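Local coordinates for argonaute (Methanocaldococcus jannaschii, PDB 5G5S), which uses short single-stranded DNA guides to find complementary target DNA strands and slices them, possibly in defence against invading genetic elements, at residues F333-N338 / R384-I389; Y344-V349 / T393-F398; P206-E211 / Q238-C243. All blocks are in the same frame, centred on the assembly; numbering follows the deposited sequence.

Interaction 1. Residues F333-N338 / R384-I389; sequences FTWIYN and RNYNKI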
ATOM      1  N   PHE A 333      -3.089 -27.468   2.928  1.00 77.21           N
ATOM      2  CA  PHE A 333      -2.180 -28.368   3.644  1.00 78.70           C
ATOM      3  C   PHE A 333      -2.856 -29.059   4.830  1.00 85.60           C
ATOM      4  O   PHE A 333      -2.197 -29.358   5.826  1.00 87.42           O
ATOM      5  CB  PHE A 333      -0.901 -27.629   4.080  1.00 78.91           C
ATOM      6  CG  PHE A 333      -0.091 -27.049   2.945  1.00 78.23           C
ATOM      7  CD1 PHE A 333       0.873 -27.813   2.297  1.00 81.96           C
ATOM      8  CD2 PHE A 333      -0.278 -25.734   2.537  1.00 76.86           C
ATOM      9  CE1 PHE A 333       1.630 -27.271   1.253  1.00 81.24           C
ATOM     10  CE2 PHE A 333       0.476 -25.196   1.492  1.00 78.16           C
ATOM     11  CZ  PHE A 333       1.424 -25.968   0.857  1.00 77.31           C
ATOM     12  N   THR A 334      -4.162 -29.337   4.720  1.00 83.29           N
ATOM     13  CA  THR A 334      -4.904 -30.042   5.766  1.00 86.98           C
ATOM     14  C   THR A 334      -4.473 -31.521   5.858  1.00 93.75           C
ATOM     15  O   THR A 334      -4.566 -32.125   6.929  1.00 94.62           O
ATOM     16  CB  THR A 334      -6.409 -29.801   5.638  1.00103.70           C
ATOM     17  OG1 THR A 334      -6.746 -29.709   4.252  1.00106.41           O
ATOM     18  CG2 THR A 334      -6.851 -28.528   6.359  1.00102.48           C
ATOM     19  N   TRP A 335      -3.916 -32.055   4.743  1.00 91.48           N
ATOM     20  CA  TRP A 335      -3.369 -33.402   4.589  1.00 94.64           C
ATOM     21  C   TRP A 335      -2.080 -33.628   5.406  1.00101.09           C
ATOM     22  O   TRP A 335      -1.612 -34.767   5.513  1.00104.93           O
ATOM     23  CB  TRP A 335      -3.167 -33.754   3.103  1.00 93.54           C
ATOM     24  CG  TRP A 335      -2.406 -32.723   2.323  1.00 91.96           C
ATOM     25  CD1 TRP A 335      -2.930 -31.687   1.604  1.00 92.24           C
ATOM     26  CD2 TRP A 335      -0.984 -32.629   2.188  1.00 91.86           C
ATOM     27  NE1 TRP A 335      -1.919 -30.954   1.024  1.00 89.88           N
ATOM     28  CE2 TRP A 335      -0.713 -31.507   1.368  1.00 92.98           C
ATOM     29  CE3 TRP A 335       0.096 -33.383   2.683  1.00 95.72           C
ATOM     30  CZ2 TRP A 335       0.592 -31.123   1.029  1.00 91.66           C
ATOM     31  CZ3 TRP A 335       1.386 -32.999   2.351  1.00 96.71           C
ATOM     32  CH2 TRP A 335       1.626 -31.879   1.540  1.00 94.42           C
ATOM     33  N   ILE A 336      -1.522 -32.551   5.992  1.00 95.10           N
ATOM     34  CA  ILE A 336      -0.334 -32.612   6.853  1.00 95.57           C
ATOM     35  C   ILE A 336      -0.714 -33.336   8.152  1.00103.46           C
ATOM     36  O   ILE A 336       0.030 -34.203   8.596  1.00107.09           O
ATOM     37  CB  ILE A 336       0.277 -31.187   7.082  1.00 94.48           C
ATOM     38  CG1 ILE A 336       0.836 -30.579   5.763  1.00 91.31           C
ATOM     39  CG2 ILE A 336       1.307 -31.135   8.236  1.00 96.03           C
ATOM     40  CD1 ILE A 336       2.190 -31.076   5.257  1.00 92.25           C
ATOM     41  N   TYR A 337      -1.887 -33.010   8.722  1.00100.74           N
ATOM     42  CA  TYR A 337      -2.393 -33.629   9.951  1.00104.59           C
ATOM     43  C   TYR A 337      -3.396 -34.738   9.618  1.00110.34           C
ATOM     44  O   TYR A 337      -3.152 -35.893   9.957  1.00114.08           O
ATOM     45  CB  TYR A 337      -3.018 -32.577  10.893  1.00105.73           C
ATOM     46  CG  TYR A 337      -2.037 -31.564  11.449  1.00106.98           C
ATOM     47  CD1 TYR A 337      -1.690 -30.429  10.725  1.00105.11           C
ATOM     48  CD2 TYR A 337      -1.496 -31.714  12.724  1.00110.81           C
ATOM     49  CE1 TYR A 337      -0.796 -29.488  11.236  1.00104.61           C
ATOM     50  CE2 TYR A 337      -0.610 -30.773  13.250  1.00110.99           C
ATOM     51  CZ  TYR A 337      -0.258 -29.663  12.499  1.00113.51           C
ATOM     52  OH  TYR A 337       0.618 -28.732  13.006  1.00113.47           O
ATOM     53  N   ASN A 338      -4.495 -34.390   8.918  1.00104.82           N
ATOM     54  CA  ASN A 338      -5.576 -35.297   8.526  1.00106.42           C
ATOM     55  C   ASN A 338      -5.165 -36.256   7.390  1.00111.17           C
ATOM     56  O   ASN A 338      -4.873 -35.816   6.279  1.00109.70           O
ATOM     57  CB  ASN A 338      -6.827 -34.482   8.157  1.00105.53           C
ATOM     58  CG  ASN A 338      -8.151 -35.223   8.170  1.00128.18           C
ATOM     59  OD1 ASN A 338      -8.250 -36.423   7.887  1.00129.58           O
ATOM     60  ND2 ASN A 338      -9.221 -34.491   8.439  1.00114.88           N
ATOM     61  N   ARG A 384       8.116 -33.620   8.441  1.00106.02           N
ATOM     62  CA  ARG A 384       8.161 -35.048   8.081  1.00110.20           C
ATOM     63  C   ARG A 384       6.957 -35.476   7.232  1.00113.51           C
ATOM     64  O   ARG A 384       7.107 -36.319   6.344  1.00116.06           O
ATOM     65  CB  ARG A 384       8.332 -35.953   9.312  1.00113.60           C
ATOM     66  N   ASN A 385       5.777 -34.870   7.492  1.00106.41           N
ATOM     67  CA  ASN A 385       4.540 -35.117   6.747  1.00105.32           C
ATOM     68  C   ASN A 385       4.597 -34.400   5.403  1.00105.62           C
ATOM     69  O   ASN A 385       4.023 -34.885   4.426  1.00107.88           O
ATOM     70  CB  ASN A 385       3.308 -34.683   7.553  1.00103.14           C
ATOM     71  CG  ASN A 385       2.848 -35.717   8.560  1.00121.74           C
ATOM     72  OD1 ASN A 385       2.072 -36.628   8.247  1.00117.66           O
ATOM     73  ND2 ASN A 385       3.293 -35.588   9.797  1.00109.04           N
ATOM     74  N   TYR A 386       5.309 -33.262   5.343  1.00 96.24           N
ATOM     75  CA  TYR A 386       5.482 -32.521   4.101  1.00 92.75           C
ATOM     76  C   TYR A 386       6.497 -33.225   3.204  1.00 99.50           C
ATOM     77  O   TYR A 386       6.248 -33.352   2.007  1.00100.47           O
ATOM     78  CB  TYR A 386       5.873 -31.046   4.361  1.00 88.96           C
ATOM     79  CG  TYR A 386       6.328 -30.314   3.113  1.00 86.60           C
ATOM     80  CD1 TYR A 386       5.412 -29.678   2.281  1.00 84.43           C
ATOM     81  CD2 TYR A 386       7.667 -30.308   2.735  1.00 89.24           C
ATOM     82  CE1 TYR A 386       5.820 -29.037   1.110  1.00 83.73           C
ATOM     83  CE2 TYR A 386       8.082 -29.698   1.554  1.00 89.14           C
ATOM     84  CZ  TYR A 386       7.161 -29.041   0.758  1.00 91.48           C
ATOM     85  OH  TYR A 386       7.584 -28.415  -0.386  1.00 90.61           O
ATOM     86  N   ASN A 387       7.646 -33.646   3.776  1.00 97.74           N
ATOM     87  CA  ASN A 387       8.742 -34.316   3.068  1.00100.84           C
ATOM     88  C   ASN A 387       8.357 -35.669   2.484  1.00111.94           C
ATOM     89  O   ASN A 387       8.846 -36.010   1.409  1.00114.84           O
ATOM     90  CB  ASN A 387       9.986 -34.444   3.951  1.00 98.60           C
ATOM     91  CG  ASN A 387      10.713 -33.147   4.227  1.00107.09           C
ATOM     92  OD1 ASN A 387      10.723 -32.206   3.420  1.00 95.35           O
ATOM     93  ND2 ASN A 387      11.363 -33.077   5.377  1.00 97.63           N
ATOM     94  N   LYS A 388       7.483 -36.438   3.176  1.00110.82           N
ATOM     95  CA  LYS A 388       7.015 -37.750   2.706  1.00115.35           C
ATOM     96  C   LYS A 388       6.165 -37.623   1.428  1.00118.33           C
ATOM     97  O   LYS A 388       6.010 -38.597   0.690  1.00122.77           O
ATOM     98  CB  LYS A 388       6.245 -38.488   3.814  1.00119.95           C
ATOM     99  N   ILE A 389       5.652 -36.411   1.165  1.00109.20           N
ATOM    100  CA  ILE A 389       4.842 -36.053   0.003  1.00107.60           C
ATOM    101  C   ILE A 389       5.699 -35.258  -1.006  1.00109.02           C
ATOM    102  O   ILE A 389       5.532 -35.458  -2.206  1.00110.19           O
ATOM    103  CB  ILE A 389       3.537 -35.328   0.461  1.00107.48           C
ATOM    104  CG1 ILE A 389       2.735 -36.166   1.510  1.00110.14           C
ATOM    105  CG2 ILE A 389       2.649 -34.840  -0.702  1.00107.53           C
ATOM    106  CD1 ILE A 389       2.195 -37.579   1.080  1.00122.16           C
TER
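Y386, which meets both W335 and I336 of the facing segment, is fixed at its far end by a hydrogen bond from OH to the backbone O of P396. With its hydroxyl satisfied there, the rest of the residue can serve as an apolar wall: CD1 of I336 lies 3.8 Å from CB of Y386 and equally close to its CA. The branched isoleucine fits because CG1 stands beside the backbone N (chi1 -66°), which lets CD1 reach the helix backbone while CG2 passes CB of N385 at 4.1 Å.

W335 makes the other half of the contact. Its CG sits between the backbone N and the carbonyl carbon (chi1 51°), a folded rotamer that brings the six-membered part of the indole across to the helix. There CZ3 comes 3.5 Å from CG1 of I389, the two side chains running past one another in opposite senses. The ring edge also meets the backbone O of N385, 3.8 Å from CZ3 and near the ring plane, where the positive rim of an aromatic suits a carbonyl oxygen. CG1 of I336 lies over the rim of one indole face.

N385 approaches differently. Its OD1 lies 3.2 Å from O of I336, but both are acceptors and no bond forms; its ND2 is instead given to O of K381, one turn back in the same helix.

The arrangement is thus a short irregular turn with helix-like backbone angles, in the loop between strands 323-326 and 357-365, laid on the last turns of helix 372-390 of the Mid domain. Helix 473-485 closes the group from a further direction, with L479 touching F333 and I336, and M483 touching F333 and Y386.

Interaction 2. Residues Y344-V349 / T393-F398; sequences YLPYDV and TELPKF
V349 lies along the backbone of E394. From its CB, the O of E394 is 4.1 Å away. CG1, anti to the backbone N (chi1 176°), goes on to within 3.7 Å of that same oxygen and 4.2 Å of CD of P396, while CG2 turns to CB of E394 at 4.1 Å. A short branched residue suits this place, since both methyls can spread over the turn without a long chain to accommodate.

Beside it L395 crosses the ring of P346, CD2 reaching CG of the proline at 3.7 Å and CD1 lying beside the proline CD. L345 completes the row, its CD2 3.9 Å from OG1 of T393. Within the loop 344-349, Y347 and D348 both face K489, a classic beta bulge. The contact thus joins the chain entering the Mid domain to the turn leading into edge strand 397-407.

No hydrogen bond spans the two segments, and D348 OD1 and E394 OE1 come within 4.6 Å. R354, salt-bridged to D348 and more weakly paired with E394, probably offsets that repulsion, leaving apolar fit as the main attraction.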
ATOM      1  N   TYR A 344      -3.263 -31.958  -2.213  1.00 82.59           N
ATOM      2  CA  TYR A 344      -3.183 -30.960  -3.278  1.00 80.32           C
ATOM      3  C   TYR A 344      -1.735 -30.678  -3.666  1.00 86.18           C
ATOM      4  O   TYR A 344      -0.892 -30.437  -2.791  1.00 85.93           O
ATOM      5  CB  TYR A 344      -3.886 -29.664  -2.861  1.00 77.68           C
ATOM      6  CG  TYR A 344      -5.355 -29.832  -2.546  1.00 78.90           C
ATOM      7  CD1 TYR A 344      -6.255 -30.247  -3.524  1.00 82.17           C
ATOM      8  CD2 TYR A 344      -5.855 -29.533  -1.284  1.00 78.60           C
ATOM      9  CE1 TYR A 344      -7.613 -30.381  -3.245  1.00 83.31           C
ATOM     10  CE2 TYR A 344      -7.214 -29.649  -0.999  1.00 80.38           C
ATOM     11  CZ  TYR A 344      -8.090 -30.072  -1.983  1.00 88.10           C
ATOM     12  OH  TYR A 344      -9.432 -30.185  -1.708  1.00 90.33           O
ATOM     13  N   LEU A 345      -1.455 -30.698  -4.985  1.00 83.15           N
ATOM     14  CA  LEU A 345      -0.119 -30.475  -5.545  1.00 82.56           C
ATOM     15  C   LEU A 345       0.009 -29.155  -6.337  1.00 84.46           C
ATOM     16  O   LEU A 345      -0.994 -28.664  -6.875  1.00 83.19           O
ATOM     17  CB  LEU A 345       0.341 -31.701  -6.366  1.00 86.36           C
ATOM     18  CG  LEU A 345       0.458 -33.045  -5.600  1.00 93.43           C
ATOM     19  CD1 LEU A 345       0.691 -34.182  -6.548  1.00 97.31           C
ATOM     20  CD2 LEU A 345       1.582 -33.012  -4.560  1.00 95.44           C
ATOM     21  N   PRO A 346       1.217 -28.532  -6.379  1.00 80.26           N
ATOM     22  CA  PRO A 346       1.352 -27.240  -7.069  1.00 77.34           C
ATOM     23  C   PRO A 346       1.314 -27.302  -8.588  1.00 81.72           C
ATOM     24  O   PRO A 346       1.690 -28.311  -9.175  1.00 85.27           O
ATOM     25  CB  PRO A 346       2.706 -26.730  -6.577  1.00 78.35           C
ATOM     26  CG  PRO A 346       3.486 -27.952  -6.319  1.00 85.71           C
ATOM     27  CD  PRO A 346       2.501 -28.936  -5.764  1.00 83.13           C
ATOM     28  N   TYR A 347       0.867 -26.207  -9.214  1.00 75.99           N
ATOM     29  CA  TYR A 347       0.799 -26.044 -10.668  1.00 76.73           C
ATOM     30  C   TYR A 347       2.184 -25.969 -11.294  1.00 81.14           C
ATOM     31  O   TYR A 347       2.378 -26.520 -12.375  1.00 83.81           O
ATOM     32  CB  TYR A 347      -0.007 -24.784 -11.049  1.00 75.03           C
ATOM     33  CG  TYR A 347      -1.384 -25.099 -11.578  1.00 76.86           C
ATOM     34  CD1 TYR A 347      -2.428 -25.421 -10.713  1.00 78.29           C
ATOM     35  CD2 TYR A 347      -1.644 -25.100 -12.946  1.00 79.18           C
ATOM     36  CE1 TYR A 347      -3.694 -25.744 -11.197  1.00 80.74           C
ATOM     37  CE2 TYR A 347      -2.911 -25.405 -13.442  1.00 81.77           C
ATOM     38  CZ  TYR A 347      -3.933 -25.729 -12.563  1.00 88.64           C
ATOM     39  OH  TYR A 347      -5.188 -26.016 -13.038  1.00 89.74           O
ATOM     40  N   ASP A 348       3.133 -25.271 -10.634  1.00 79.12           N
ATOM     41  CA  ASP A 348       4.510 -25.118 -11.108  1.00 80.69           C
ATOM     42  C   ASP A 348       5.477 -24.777  -9.978  1.00 82.31           C
ATOM     43  O   ASP A 348       5.159 -23.968  -9.109  1.00 79.62           O
ATOM     44  CB  ASP A 348       4.605 -24.061 -12.238  1.00 83.12           C
ATOM     45  CG  ASP A 348       5.922 -24.056 -13.001  1.00100.59           C
ATOM     46  OD1 ASP A 348       6.406 -25.157 -13.369  1.00106.34           O
ATOM     47  OD2 ASP A 348       6.440 -22.951 -13.283  1.00105.19           O
ATOM     48  N   VAL A 349       6.664 -25.392 -10.012  1.00 80.77           N
ATOM     49  CA  VAL A 349       7.770 -25.183  -9.074  1.00 79.47           C
ATOM     50  C   VAL A 349       8.958 -24.667  -9.932  1.00 86.29           C
ATOM     51  O   VAL A 349       9.246 -25.287 -10.964  1.00 90.53           O
ATOM     52  CB  VAL A 349       8.125 -26.491  -8.300  1.00 85.51           C
ATOM     53  CG1 VAL A 349       9.337 -26.295  -7.388  1.00 84.73           C
ATOM     54  CG2 VAL A 349       6.933 -27.003  -7.494  1.00 83.82           C
ATOM     55  N   THR A 393       7.652 -36.066  -6.111  1.00118.22           N
ATOM     56  CA  THR A 393       6.941 -34.912  -6.684  1.00113.79           C
ATOM     57  C   THR A 393       7.934 -33.767  -6.964  1.00114.22           C
ATOM     58  O   THR A 393       9.069 -33.810  -6.478  1.00113.64           O
ATOM     59  CB  THR A 393       5.704 -34.492  -5.854  1.00120.44           C
ATOM     60  OG1 THR A 393       4.816 -33.759  -6.699  1.00122.33           O
ATOM     61  CG2 THR A 393       6.053 -33.627  -4.668  1.00114.04           C
ATOM     62  N   GLU A 394       7.487 -32.739  -7.726  1.00108.40           N
ATOM     63  CA  GLU A 394       8.272 -31.552  -8.098  1.00105.95           C
ATOM     64  C   GLU A 394       8.679 -30.684  -6.896  1.00104.76           C
ATOM     65  O   GLU A 394       9.695 -29.992  -6.969  1.00103.32           O
ATOM     66  CB  GLU A 394       7.522 -30.693  -9.136  1.00105.79           C
ATOM     67  CG  GLU A 394       7.458 -31.298 -10.531  1.00123.46           C
ATOM     68  CD  GLU A 394       7.135 -30.351 -11.676  1.00151.34           C
ATOM     69  OE1 GLU A 394       6.519 -29.285 -11.434  1.00144.40           O
ATOM     70  OE2 GLU A 394       7.503 -30.682 -12.827  1.00148.04           O
ATOM     71  N   LEU A 395       7.885 -30.722  -5.803  1.00 99.01           N
ATOM     72  CA  LEU A 395       8.097 -29.951  -4.572  1.00 95.03           C
ATOM     73  C   LEU A 395       9.467 -30.188  -3.927  1.00101.26           C
ATOM     74  O   LEU A 395       9.900 -31.339  -3.818  1.00105.15           O
ATOM     75  CB  LEU A 395       6.999 -30.243  -3.535  1.00 93.45           C
ATOM     76  CG  LEU A 395       5.653 -29.560  -3.714  1.00 94.91           C
ATOM     77  CD1 LEU A 395       4.590 -30.269  -2.912  1.00 95.62           C
ATOM     78  CD2 LEU A 395       5.707 -28.089  -3.308  1.00 91.76           C
ATOM     79  N   PRO A 396      10.148 -29.118  -3.456  1.00 94.88           N
ATOM     80  CA  PRO A 396      11.451 -29.321  -2.795  1.00 96.14           C
ATOM     81  C   PRO A 396      11.294 -29.877  -1.381  1.00 99.25           C
ATOM     82  O   PRO A 396      10.223 -29.753  -0.784  1.00 96.51           O
ATOM     83  CB  PRO A 396      12.056 -27.915  -2.768  1.00 94.87           C
ATOM     84  CG  PRO A 396      10.870 -26.991  -2.751  1.00 94.49           C
ATOM     85  CD  PRO A 396       9.766 -27.686  -3.492  1.00 91.04           C
ATOM     86  N   LYS A 397      12.361 -30.486  -0.848  1.00 98.22           N
ATOM     87  CA  LYS A 397      12.381 -31.034   0.504  1.00 98.04           C
ATOM     88  C   LYS A 397      13.155 -30.101   1.437  1.00 98.29           C
ATOM     89  O   LYS A 397      13.969 -29.299   0.980  1.00 96.65           O
ATOM     90  CB  LYS A 397      12.986 -32.447   0.511  1.00105.81           C
ATOM     91  N   PHE A 398      12.880 -30.189   2.740  1.00 93.78           N
ATOM     92  CA  PHE A 398      13.567 -29.388   3.743  1.00 92.06           C
ATOM     93  C   PHE A 398      14.454 -30.310   4.601  1.00100.44           C
ATOM     94  O   PHE A 398      13.953 -31.241   5.250  1.00100.83           O
ATOM     95  CB  PHE A 398      12.562 -28.577   4.585  1.00 89.85           C
ATOM     96  CG  PHE A 398      11.772 -27.559   3.787  1.00 87.94           C
ATOM     97  CD1 PHE A 398      12.277 -26.286   3.559  1.00 88.59           C
ATOM     98  CD2 PHE A 398      10.529 -27.879   3.257  1.00 89.03           C
ATOM     99  CE1 PHE A 398      11.555 -25.353   2.811  1.00 86.85           C
ATOM    100  CE2 PHE A 398       9.807 -26.942   2.510  1.00 89.06           C
ATOM    101  CZ  PHE A 398      10.325 -25.687   2.293  1.00 84.93           C
TER

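Interaction 3. Residues P206-E211 / Q238-C243; sequences PQKIEE and QPIMYC
I240 pushes its side chain between K208 and I209, neighbours on one helical turn. Its CD1 lies 3.8 Å from CG1 of I209 and 3.9 Å from CB of K208, so the tip of one isoleucine fills the angle between two adjacent helix residues. CG1 stands beside the backbone N of I240 (chi1 -47°), which aims CD1 at the helix; the other branch, CG2, meets CD of K208 at 3.9 Å.

K208 suits this position through its length. Its chain is extended beyond CG and passes over I240, lending its methylenes to the apolar contact, and only then delivers the ammonium group to Y242. NZ approaches at the edge of the phenol, near the ring plane, and donates a weak hydrogen bond of 3.4 Å to OH of Y242; a long, weak ion pair with D202 gives the charge a second partner.

Both segments belong to the PAZ domain, the module that receives the 3' end of the guide DNA. Here helix 206-219 rests, through K208 and I209, on the chain that returns to the beta sheet: Y242 is backbone-bonded to L200, in strand 194-200, which also bears the guide-contacting residue Y196.

I209 also meets Q238, the two side chains crossing at about a right angle. CD1 of I209 touches the amide with OE1 3.6 Å away and CD at 3.9 Å, a van der Waals contact without a polar bond. The extended glutamine, with CG anti to the backbone N (chi1 -159°), also packs against W168 of helix 167-170.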
ATOM      1  N   PRO A 206      30.147  12.039  11.837  1.00140.67           N
ATOM      2  CA  PRO A 206      30.123  13.154  12.803  1.00139.90           C
ATOM      3  C   PRO A 206      30.294  14.543  12.180  1.00147.08           C
ATOM      4  O   PRO A 206      29.931  15.533  12.820  1.00145.55           O
ATOM      5  CB  PRO A 206      31.264  12.817  13.776  1.00144.52           C
ATOM      6  CG  PRO A 206      31.668  11.406  13.454  1.00149.47           C
ATOM      7  CD  PRO A 206      31.374  11.240  12.000  1.00146.40           C
ATOM      8  N   GLN A 207      30.832  14.619  10.940  1.00147.72           N
ATOM      9  CA  GLN A 207      31.024  15.876  10.204  1.00151.87           C
ATOM     10  C   GLN A 207      29.673  16.452   9.723  1.00149.17           C
ATOM     11  O   GLN A 207      29.404  17.637   9.949  1.00148.05           O
ATOM     12  CB  GLN A 207      32.000  15.681   9.030  1.00158.11           C
ATOM     13  N   LYS A 208      28.824  15.597   9.089  1.00140.68           N
ATOM     14  CA  LYS A 208      27.486  15.925   8.577  1.00135.94           C
ATOM     15  C   LYS A 208      26.522  16.328   9.705  1.00133.19           C
ATOM     16  O   LYS A 208      25.744  17.266   9.522  1.00131.37           O
ATOM     17  CB  LYS A 208      26.901  14.739   7.794  1.00135.55           C
ATOM     18  CG  LYS A 208      27.260  14.710   6.317  1.00150.79           C
ATOM     19  CD  LYS A 208      26.959  13.336   5.735  1.00154.89           C
ATOM     20  CE  LYS A 208      27.078  13.272   4.236  1.00164.94           C
ATOM     21  NZ  LYS A 208      26.539  11.988   3.713  1.00167.30           N
ATOM     22  N   ILE A 209      26.575  15.616  10.862  1.00125.73           N
ATOM     23  CA  ILE A 209      25.745  15.871  12.052  1.00119.76           C
ATOM     24  C   ILE A 209      25.915  17.339  12.522  1.00124.47           C
ATOM     25  O   ILE A 209      24.921  18.001  12.844  1.00120.38           O
ATOM     26  CB  ILE A 209      26.000  14.792  13.164  1.00119.95           C
ATOM     27  CG1 ILE A 209      25.393  13.410  12.806  1.00116.34           C
ATOM     28  CG2 ILE A 209      25.567  15.241  14.565  1.00117.90           C
ATOM     29  CD1 ILE A 209      23.826  13.291  12.741  1.00114.11           C
ATOM     30  N   GLU A 210      27.166  17.845  12.490  1.00125.81           N
ATOM     31  CA  GLU A 210      27.523  19.227  12.818  1.00128.88           C
ATOM     32  C   GLU A 210      26.935  20.187  11.763  1.00133.20           C
ATOM     33  O   GLU A 210      26.363  21.217  12.133  1.00130.18           O
ATOM     34  CB  GLU A 210      29.059  19.391  12.866  1.00137.69           C
ATOM     35  CG  GLU A 210      29.739  18.857  14.118  1.00148.34           C
ATOM     36  CD  GLU A 210      29.489  19.632  15.399  1.00167.33           C
ATOM     37  OE1 GLU A 210      29.411  20.882  15.345  1.00163.79           O
ATOM     38  OE2 GLU A 210      29.394  18.984  16.466  1.00158.11           O
ATOM     39  N   GLU A 211      27.075  19.831  10.454  1.00132.92           N
ATOM     40  CA  GLU A 211      26.593  20.604   9.300  1.00135.02           C
ATOM     41  C   GLU A 211      25.061  20.783   9.262  1.00133.35           C
ATOM     42  O   GLU A 211      24.591  21.865   8.893  1.00133.94           O
ATOM     43  CB  GLU A 211      27.120  20.018   7.987  1.00141.40           C
ATOM     44  N   GLN A 238      25.541   8.609  14.957  1.00113.18           N
ATOM     45  CA  GLN A 238      24.149   8.553  14.499  1.00109.08           C
ATOM     46  C   GLN A 238      24.109   8.426  12.964  1.00113.25           C
ATOM     47  O   GLN A 238      24.905   9.100  12.298  1.00115.48           O
ATOM     48  CB  GLN A 238      23.460   9.855  14.913  1.00108.87           C
ATOM     49  CG  GLN A 238      21.945   9.831  14.979  1.00112.37           C
ATOM     50  CD  GLN A 238      21.424  11.246  15.019  1.00125.06           C
ATOM     51  OE1 GLN A 238      20.842  11.736  14.053  1.00116.60           O
ATOM     52  NE2 GLN A 238      21.693  11.966  16.102  1.00118.60           N
ATOM     53  N   PRO A 239      23.175   7.622  12.378  1.00107.22           N
ATOM     54  CA  PRO A 239      23.117   7.504  10.909  1.00107.53           C
ATOM     55  C   PRO A 239      22.689   8.790  10.223  1.00109.13           C
ATOM     56  O   PRO A 239      22.077   9.648  10.856  1.00107.27           O
ATOM     57  CB  PRO A 239      22.073   6.401  10.669  1.00107.60           C
ATOM     58  CG  PRO A 239      21.862   5.747  11.980  1.00110.80           C
ATOM     59  CD  PRO A 239      22.137   6.786  13.010  1.00106.01           C
ATOM     60  N   ILE A 240      23.030   8.925   8.936  1.00106.86           N
ATOM     61  CA  ILE A 240      22.646  10.075   8.126  1.00106.78           C
ATOM     62  C   ILE A 240      21.460   9.630   7.276  1.00108.45           C
ATOM     63  O   ILE A 240      21.632   8.997   6.244  1.00110.60           O
ATOM     64  CB  ILE A 240      23.826  10.676   7.294  1.00114.14           C
ATOM     65  CG1 ILE A 240      25.134  10.880   8.127  1.00116.92           C
ATOM     66  CG2 ILE A 240      23.405  11.948   6.544  1.00115.15           C
ATOM     67  CD1 ILE A 240      25.077  11.766   9.433  1.00123.47           C
ATOM     68  N   MET A 241      20.256   9.914   7.750  1.00101.62           N
ATOM     69  CA  MET A 241      19.017   9.546   7.069  1.00100.61           C
ATOM     70  C   MET A 241      18.757  10.468   5.872  1.00105.14           C
ATOM     71  O   MET A 241      19.267  11.588   5.828  1.00106.50           O
ATOM     72  CB  MET A 241      17.859   9.618   8.078  1.00 99.47           C
ATOM     73  CG  MET A 241      16.543   9.073   7.574  1.00102.40           C
ATOM     74  SD  MET A 241      15.312   9.156   8.881  1.00103.02           S
ATOM     75  CE  MET A 241      15.042   7.487   9.105  1.00 99.85           C
ATOM     76  N   TYR A 242      17.980   9.985   4.903  1.00101.38           N
ATOM     77  CA  TYR A 242      17.560  10.741   3.728  1.00103.67           C
ATOM     78  C   TYR A 242      16.072  10.513   3.513  1.00104.47           C
ATOM     79  O   TYR A 242      15.546   9.507   3.979  1.00101.95           O
ATOM     80  CB  TYR A 242      18.407  10.372   2.488  1.00110.16           C
ATOM     81  CG  TYR A 242      19.766  11.042   2.490  1.00114.38           C
ATOM     82  CD1 TYR A 242      20.856  10.452   3.125  1.00116.41           C
ATOM     83  CD2 TYR A 242      19.952  12.286   1.897  1.00117.92           C
ATOM     84  CE1 TYR A 242      22.099  11.082   3.165  1.00120.39           C
ATOM     85  CE2 TYR A 242      21.191  12.925   1.925  1.00121.70           C
ATOM     86  CZ  TYR A 242      22.262  12.320   2.562  1.00130.80           C
ATOM     87  OH  TYR A 242      23.488  12.944   2.585  1.00136.91           O
ATOM     88  N   CYS A 243      15.381  11.457   2.865  1.00102.08           N
ATOM     89  CA  CYS A 243      13.938  11.329   2.640  1.00101.50           C
ATOM     90  C   CYS A 243      13.512  11.463   1.183  1.00108.94           C
ATOM     91  O   CYS A 243      14.329  11.822   0.333  1.00112.26           O
ATOM     92  CB  CYS A 243      13.153  12.264   3.556  1.00 98.86           C
ATOM     93  SG  CYS A 243      13.215  11.806   5.309  1.00 97.90           S
TER

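Interactions 1 and 2 are two parts of one packing region, their centres about 12 Å apart and their segments alternating along the chain: one loop supplies 333-338 and 344-349, and helix 372-390 and the turn into strand 397-407 supply the rest. They meet directly where OD1 of N387 lies 3.0 Å from N of F398 and Y386 packs on F398. The side chains of Y386 and P396 are each about 11 Å from that of K485, an inferred metal ligand. Interaction 3 lies apart, its centre about 52 and 48 Å from those of interactions 1 and 2. Interactions 1 and 2 involve the Mid domain, which binds the 5' end of the guide, and interaction 3 the PAZ domain, which binds the 3' end.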